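Local coordinates for transcription antitermination protein NusB (Aquifex aeolicus, PDB 3R2C) that probably takes part in transcription antitermination and in the transcription of ribosomal RNA genes by binding the boxA sequence of their operons, at residues 59-62 with 63-67; 87-90 with 91-95; 125-128 with 129-132. All blocks are in the same frame, centred on the assembly; numbering follows the deposited sequence.

Each of the three contacts is a short run of about two turns within one helix, and they come from three helices that pack on one another: 58-66, 79-94 and 117-137. Contact 2 lies closest to the centre of the chain and is mostly apolar, its one acidic side chain being held by partners elsewhere. Contact 1 is amphipathic, with isoleucines turned to the other two helices and an exposed edge of acidic residues and serine. Contact 3 shares that inner packing through Ile-130 and Leu-127, but its outer side meets RNA of chain E. The i to i+4 bonding pattern runs through contacts 1 and 3; in contact 2 it widens as the helix ends.

Contact 1 (59-62 with 63-67); sequences EEID and SIIEK
With CG1 beside the backbone N (chi1 -70°) and the chain extended beyond it, Ile-65 lays its CD1 against CG2 of Ile-61 at 3.8 Å. The methyl it meets stands anti to the N of Ile-61, which tips it forward along the helix axis, and the two side chains cross at a slant. One residue back the pattern recurs in looser form: Glu-60 offers its CG methylene to CD1 of Ile-64 at 4.0 Å, so the hydrocarbon part of an acidic chain serves as apolar surface while its carboxylate reaches the ring of Phe-94 on helix 79-94. Ile-64 and Ile-65 also lean over the carbonyls one turn back, CG1 of Ile-64 coming within 3.3 Å of Glu-60 O.

This is the i to i+4 spacing of an amphipathic alpha-helix, here helix 58-66 of the all-helical NusB fold. Ile-61 and Ile-65 face inward onto helix 79-94, and Ile-64 and Ile-65 both rest on Ile-130 of helix 117-137.

Four consecutive backbone hydrogen bonds set the spacing; that from Ile-65 N to Ile-61 O, 3.0 Å long, has an N-H...O angle of 165°. On the polar flank, Asp-62 turns its carboxylate to a salt bridge with Arg-86, and Glu-66 accepts a hydrogen bond through OE2 from the backbone N of Ile-74. Their carboxylates stay 6.8 Å apart between Asp-62 OD2 and Glu-66 OE2, and the cationic partner of Asp-62 would be expected to ease the repulsion of the like charges.

Contact 2 (87-90 with 91-95); sequences LGVA and ELIFL
Among the apolar contacts, Val-89 and Phe-94 lie side by side, pointing the same way. CG1 of Val-89 comes to the edge of the phenyl ring, in its plane, and is 3.9 Å from CE1 of Phe-94. A chi1 of 168° swings this methyl toward the C-terminal end of the helix to meet the ring five residues on. Ile-93 approaches the same methyl with its CD1, 4.3 Å from Val-89 CG1, a looser touch. On another side of the helix Leu-92 folds over the carbonyl of Gly-88, its CG 3.3 Å from Gly-88 O.

The backbone hydrogen bonds start as ordinary i to i+4 links: Glu-91 N to Leu-87 O, Leu-92 N to Gly-88 O and Ile-93 N to Val-89 O. Then the spacing lengthens. Phe-94 N makes two weak bonds, to Val-89 O and Ala-90 O, and Leu-95 N reaches Ala-90 O at 2.9 Å with a bent N-H...O angle of 132°. A wider pi-type turn thus closes helix 79-94, and it is this i to i+5 spacing that sets Phe-94 beside Val-89.

The helix is a central element of the NusB helical bundle. Val-89 and Ile-93 pack on Ile-130 of helix 117-137, Leu-92 touches Phe-104 of helix 100-114, and the ring of Phe-94 stacks with His-57.

Charge enters through Glu-91, whose side chain is buried and extended. OE1 forms a salt bridge with Arg-8 and OE2 a hydrogen bond with Tyr-46 OH, so both carboxylate oxygens are satisfied inside the protein.

Contact 3 (125-128 with 129-132); sequences GVLS and AIYK. With nucleotides of chain E.
With chi1 at -174°, Ser-128 OG turns out to the RNA and bridges two bases of chain E. It donates a hydrogen bond to O2 of C6 at 2.8 Å and accepts one from N3 of U4 at 3.0 Å, the latter with an N-H...O angle of 161°. One hydroxyl thus reads an acceptor and a donor together. Lys-132, one turn on, bends back over the serine, where its NZ makes a weak hydrogen bond of 3.4 Å to Ser-128 O, and its CD lies 3.3 Å from O4 of U4.

The base of U7 of chain E lies against the neighbouring flank: CG2 of Val-126 meets C2 of the base at 3.7 Å, and Ala-129 CB comes to 3.2 Å from O4 of U7. At Gly-125 the absence of a side chain lets the sugar-phosphate of U7 come close at its O5'.

Inward, Val-126 CG1 touches Ile-130 CD1 at 3.8 Å, while Leu-127 faces Phe-104 and Leu-92.

Helix 117-137 is therefore two-sided, its inner face packed in the NusB bundle and its outer face forming part of the RNA-binding surface, consistent with recognition of boxA.

Contact 1 (59-62 with 63-67)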
# COMPACT_ATOMS: atom_id res chain seq x y z
N GLU A 59 3.61 7.09 -13.68
CA GLU A 59 2.70 8.05 -14.30
C GLU A 59 1.81 7.39 -15.34
O GLU A 59 0.62 7.68 -15.41
CB GLU A 59 3.47 9.21 -14.96
CG GLU A 59 4.26 10.06 -13.95
CD GLU A 59 3.47 11.25 -13.46
OE1 GLU A 59 2.61 11.06 -12.57
OE2 GLU A 59 3.71 12.37 -13.97
N GLU A 60 2.38 6.51 -16.16
CA GLU A 60 1.58 5.84 -17.18
C GLU A 60 0.61 4.85 -16.51
O GLU A 60 -0.52 4.69 -16.94
CB GLU A 60 2.46 5.10 -18.18
CG GLU A 60 1.68 4.51 -19.34
CD GLU A 60 2.56 3.93 -20.43
OE1 GLU A 60 3.81 3.96 -20.30
OE2 GLU A 60 1.99 3.44 -21.43
N ILE A 61 1.06 4.20 -15.46
CA ILE A 61 0.20 3.24 -14.75
C ILE A 61 -1.04 3.96 -14.18
O ILE A 61 -2.17 3.51 -14.33
CB ILE A 61 0.99 2.52 -13.64
CG1 ILE A 61 1.95 1.50 -14.28
CG2 ILE A 61 0.05 1.84 -12.64
CD1 ILE A 61 2.99 0.92 -13.33
N ASP A 62 -0.82 5.11 -13.55
CA ASP A 62 -1.91 5.88 -12.97
C ASP A 62 -2.89 6.35 -14.06
O ASP A 62 -4.10 6.38 -13.85
CB ASP A 62 -1.35 7.07 -12.18
CG ASP A 62 -0.77 6.65 -10.81
OD1 ASP A 62 -0.76 5.43 -10.51
OD2 ASP A 62 -0.32 7.52 -10.03
N SER A 63 -2.36 6.74 -15.21
CA SER A 63 -3.21 7.15 -16.33
C SER A 63 -4.05 5.98 -16.86
O SER A 63 -5.23 6.13 -17.17
CB SER A 63 -2.32 7.70 -17.45
OG SER A 63 -3.09 7.99 -18.60
N ILE A 64 -3.43 4.82 -16.99
CA ILE A 64 -4.15 3.64 -17.46
C ILE A 64 -5.29 3.30 -16.50
O ILE A 64 -6.40 3.01 -16.92
CB ILE A 64 -3.21 2.44 -17.58
CG1 ILE A 64 -2.30 2.63 -18.80
CG2 ILE A 64 -4.02 1.14 -17.66
CD1 ILE A 64 -1.09 1.74 -18.79
N ILE A 65 -5.02 3.37 -15.21
CA ILE A 65 -6.04 3.11 -14.21
C ILE A 65 -7.16 4.16 -14.32
O ILE A 65 -8.33 3.81 -14.34
CB ILE A 65 -5.41 3.12 -12.79
CG1 ILE A 65 -4.52 1.87 -12.60
CG2 ILE A 65 -6.49 3.18 -11.71
CD1 ILE A 65 -3.58 1.98 -11.39
N GLU A 66 -6.79 5.43 -14.40
CA GLU A 66 -7.79 6.50 -14.45
C GLU A 66 -8.70 6.42 -15.67
O GLU A 66 -9.88 6.74 -15.59
CB GLU A 66 -7.10 7.88 -14.39
CG GLU A 66 -6.80 8.32 -12.97
CD GLU A 66 -6.29 9.76 -12.90
OE1 GLU A 66 -5.91 10.32 -13.95
OE2 GLU A 66 -6.27 10.32 -11.78
N LYS A 67 -8.16 5.97 -16.80
CA LYS A 67 -8.96 5.78 -17.99
C LYS A 67 -10.17 4.87 -17.74
O LYS A 67 -11.16 4.94 -18.46
CB LYS A 67 -8.11 5.22 -19.13
CG LYS A 67 -8.84 5.11 -20.46
CD LYS A 67 -7.85 4.99 -21.62
CE LYS A 67 -8.54 5.18 -22.97
NZ LYS A 67 -7.57 5.12 -24.10

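Contact 2 (87-90 with 91-95)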
# COMPACT_ATOMS: atom_id res chain seq x y z
N LEU A 87 0.20 -2.31 -8.81
CA LEU A 87 1.00 -3.52 -8.89
C LEU A 87 0.45 -4.45 -9.97
O LEU A 87 1.21 -5.03 -10.76
CB LEU A 87 1.02 -4.21 -7.52
CG LEU A 87 1.79 -5.53 -7.46
CD1 LEU A 87 3.25 -5.33 -7.86
CD2 LEU A 87 1.69 -6.14 -6.05
N GLY A 88 -0.88 -4.60 -10.01
CA GLY A 88 -1.52 -5.46 -11.00
C GLY A 88 -1.20 -4.97 -12.41
O GLY A 88 -0.90 -5.75 -13.30
N VAL A 89 -1.25 -3.67 -12.62
CA VAL A 89 -0.99 -3.13 -13.95
C VAL A 89 0.48 -3.34 -14.34
O VAL A 89 0.78 -3.70 -15.46
CB VAL A 89 -1.38 -1.65 -14.04
CG1 VAL A 89 -0.82 -1.01 -15.35
CG2 VAL A 89 -2.89 -1.51 -13.97
N ALA A 90 1.38 -3.08 -13.39
CA ALA A 90 2.80 -3.26 -13.64
C ALA A 90 3.09 -4.69 -14.10
O ALA A 90 3.85 -4.90 -15.05
CB ALA A 90 3.62 -2.93 -12.39
N GLU A 91 2.50 -5.68 -13.45
CA GLU A 91 2.80 -7.07 -13.82
C GLU A 91 2.09 -7.53 -15.09
O GLU A 91 2.69 -8.17 -15.95
CB GLU A 91 2.48 -8.06 -12.68
CG GLU A 91 3.15 -9.41 -12.95
CD GLU A 91 3.17 -10.32 -11.73
OE1 GLU A 91 2.53 -9.97 -10.72
OE2 GLU A 91 3.83 -11.38 -11.81
N LEU A 92 0.81 -7.21 -15.20
CA LEU A 92 0.01 -7.70 -16.33
C LEU A 92 0.45 -7.04 -17.62
O LEU A 92 0.49 -7.67 -18.67
CB LEU A 92 -1.47 -7.41 -16.10
CG LEU A 92 -2.12 -8.30 -15.04
CD1 LEU A 92 -3.54 -7.80 -14.73
CD2 LEU A 92 -2.14 -9.77 -15.48
N ILE A 93 0.79 -5.76 -17.54
CA ILE A 93 1.01 -4.98 -18.75
C ILE A 93 2.48 -4.71 -18.98
O ILE A 93 3.00 -5.02 -20.05
CB ILE A 93 0.24 -3.67 -18.70
CG1 ILE A 93 -1.26 -3.98 -18.72
CG2 ILE A 93 0.63 -2.77 -19.89
CD1 ILE A 93 -2.14 -2.81 -19.05
N PHE A 94 3.16 -4.16 -17.99
CA PHE A 94 4.52 -3.73 -18.22
C PHE A 94 5.50 -4.90 -18.16
O PHE A 94 6.55 -4.86 -18.79
CB PHE A 94 4.88 -2.58 -17.26
CG PHE A 94 4.19 -1.29 -17.62
CD1 PHE A 94 2.93 -1.01 -17.13
CD2 PHE A 94 4.78 -0.40 -18.51
CE1 PHE A 94 2.28 0.17 -17.48
CE2 PHE A 94 4.15 0.78 -18.87
CZ PHE A 94 2.90 1.07 -18.36
N LEU A 95 5.14 -5.96 -17.44
CA LEU A 95 5.97 -7.17 -17.47
C LEU A 95 5.33 -8.26 -18.35
O LEU A 95 5.86 -9.36 -18.45
CB LEU A 95 6.23 -7.68 -16.06
CG LEU A 95 7.08 -6.77 -15.18
CD1 LEU A 95 7.19 -7.35 -13.77
CD2 LEU A 95 8.48 -6.55 -15.77

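Contact 3 (125-128 with 129-132)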
# COMPACT_ATOMS: atom_id res chain seq x y z
N GLY A 125 -12.81 -5.73 -10.59
CA GLY A 125 -13.61 -5.15 -11.66
C GLY A 125 -12.82 -4.15 -12.48
O GLY A 125 -12.86 -4.19 -13.71
N VAL A 126 -12.10 -3.24 -11.82
CA VAL A 126 -11.25 -2.30 -12.55
C VAL A 126 -10.11 -3.00 -13.30
O VAL A 126 -9.87 -2.75 -14.47
CB VAL A 126 -10.67 -1.22 -11.61
CG1 VAL A 126 -9.69 -0.32 -12.38
CG2 VAL A 126 -11.78 -0.37 -10.98
N LEU A 127 -9.38 -3.88 -12.61
CA LEU A 127 -8.23 -4.53 -13.22
C LEU A 127 -8.64 -5.38 -14.43
O LEU A 127 -7.89 -5.49 -15.40
CB LEU A 127 -7.48 -5.41 -12.21
CG LEU A 127 -6.09 -5.86 -12.68
CD1 LEU A 127 -5.18 -4.65 -12.99
CD2 LEU A 127 -5.41 -6.75 -11.62
N SER A 128 -9.81 -6.00 -14.35
CA SER A 128 -10.31 -6.80 -15.45
C SER A 128 -10.59 -5.96 -16.70
O SER A 128 -10.29 -6.38 -17.81
CB SER A 128 -11.60 -7.53 -15.04
OG SER A 128 -12.00 -8.42 -16.07
N ALA A 129 -11.19 -4.79 -16.51
CA ALA A 129 -11.43 -3.87 -17.61
C ALA A 129 -10.11 -3.38 -18.22
O ALA A 129 -9.97 -3.30 -19.43
CB ALA A 129 -12.26 -2.68 -17.14
N ILE A 130 -9.15 -3.05 -17.36
CA ILE A 130 -7.85 -2.59 -17.83
C ILE A 130 -7.23 -3.68 -18.68
O ILE A 130 -6.71 -3.42 -19.77
CB ILE A 130 -6.90 -2.27 -16.65
CG1 ILE A 130 -7.33 -0.98 -15.95
CG2 ILE A 130 -5.44 -2.14 -17.15
CD1 ILE A 130 -6.64 -0.78 -14.59
N TYR A 131 -7.28 -4.91 -18.18
CA TYR A 131 -6.65 -6.03 -18.86
C TYR A 131 -7.33 -6.34 -20.20
O TYR A 131 -6.66 -6.66 -21.18
CB TYR A 131 -6.66 -7.28 -17.97
CG TYR A 131 -5.78 -8.38 -18.51
CD1 TYR A 131 -4.43 -8.16 -18.73
CD2 TYR A 131 -6.30 -9.64 -18.80
CE1 TYR A 131 -3.61 -9.15 -19.23
CE2 TYR A 131 -5.49 -10.65 -19.30
CZ TYR A 131 -4.14 -10.39 -19.51
OH TYR A 131 -3.32 -11.38 -20.01
N LYS A 132 -8.64 -6.24 -20.26
CA LYS A 132 -9.32 -6.59 -21.51
C LYS A 132 -9.05 -5.53 -22.58
O LYS A 132 -8.94 -5.86 -23.76
CB LYS A 132 -10.82 -6.78 -21.30
CG LYS A 132 -11.21 -8.25 -21.15
CD LYS A 132 -10.97 -8.76 -19.75
CE LYS A 132 -12.29 -8.97 -19.01
NZ LYS A 132 -13.15 -7.76 -19.01
P C E 6 -17.29 -11.22 -8.69
OP1 C E 6 -18.15 -10.65 -7.64
OP2 C E 6 -17.81 -12.33 -9.50
O5' C E 6 -16.76 -10.07 -9.67
C5' C E 6 -16.25 -8.84 -9.15
C4' C E 6 -16.00 -7.84 -10.26
O4' C E 6 -15.03 -8.40 -11.18
C3' C E 6 -17.23 -7.49 -11.10
O3' C E 6 -17.05 -6.19 -11.66
C2' C E 6 -17.14 -8.53 -12.22
O2' C E 6 -17.87 -8.20 -13.38
C1' C E 6 -15.63 -8.56 -12.46
N1 C E 6 -15.13 -9.81 -13.06
C2 C E 6 -14.61 -9.80 -14.36
O2 C E 6 -14.61 -8.74 -14.98
N3 C E 6 -14.12 -10.94 -14.89
C4 C E 6 -14.14 -12.07 -14.17
N4 C E 6 -13.66 -13.18 -14.73
C5 C E 6 -14.67 -12.11 -12.85
C6 C E 6 -15.14 -10.97 -12.34
P U E 4 -8.75 -17.60 -14.34
OP1 U E 4 -9.59 -18.65 -13.74
OP2 U E 4 -8.80 -17.39 -15.81
O5' U E 4 -8.99 -16.23 -13.60
C5' U E 4 -8.67 -16.08 -12.23
C4' U E 4 -9.33 -14.86 -11.68
O4' U E 4 -8.77 -13.70 -12.32
C3' U E 4 -10.82 -14.76 -11.96
O3' U E 4 -11.58 -15.52 -11.04
C2' U E 4 -11.06 -13.25 -11.91
O2' U E 4 -11.16 -12.81 -10.56
C1' U E 4 -9.76 -12.71 -12.49
N1 U E 4 -9.85 -12.38 -13.93
C2 U E 4 -10.60 -11.29 -14.31
O2 U E 4 -11.28 -10.63 -13.54
N3 U E 4 -10.58 -11.01 -15.65
C4 U E 4 -9.86 -11.66 -16.63
O4 U E 4 -9.94 -11.27 -17.79
C5 U E 4 -9.07 -12.76 -16.16
C6 U E 4 -9.09 -13.05 -14.85
P U E 7 -18.27 -5.14 -11.71
OP1 U E 7 -19.31 -5.62 -10.78
OP2 U E 7 -18.60 -4.95 -13.14
O5' U E 7 -17.60 -3.81 -11.14
C5' U E 7 -17.32 -3.68 -9.75
C4' U E 7 -16.87 -2.28 -9.41
O4' U E 7 -15.79 -1.88 -10.31
C3' U E 7 -17.95 -1.21 -9.53
O3' U E 7 -17.74 -0.21 -8.54
C2' U E 7 -17.67 -0.60 -10.90
O2' U E 7 -18.15 0.72 -11.06
C1' U E 7 -16.14 -0.66 -10.93
N1 U E 7 -15.58 -0.65 -12.29
C2 U E 7 -14.97 0.54 -12.66
O2 U E 7 -14.88 1.51 -11.93
N3 U E 7 -14.46 0.54 -13.93
C4 U E 7 -14.50 -0.49 -14.85
O4 U E 7 -13.98 -0.29 -15.94
C5 U E 7 -15.16 -1.68 -14.40
C6 U E 7 -15.67 -1.72 -13.16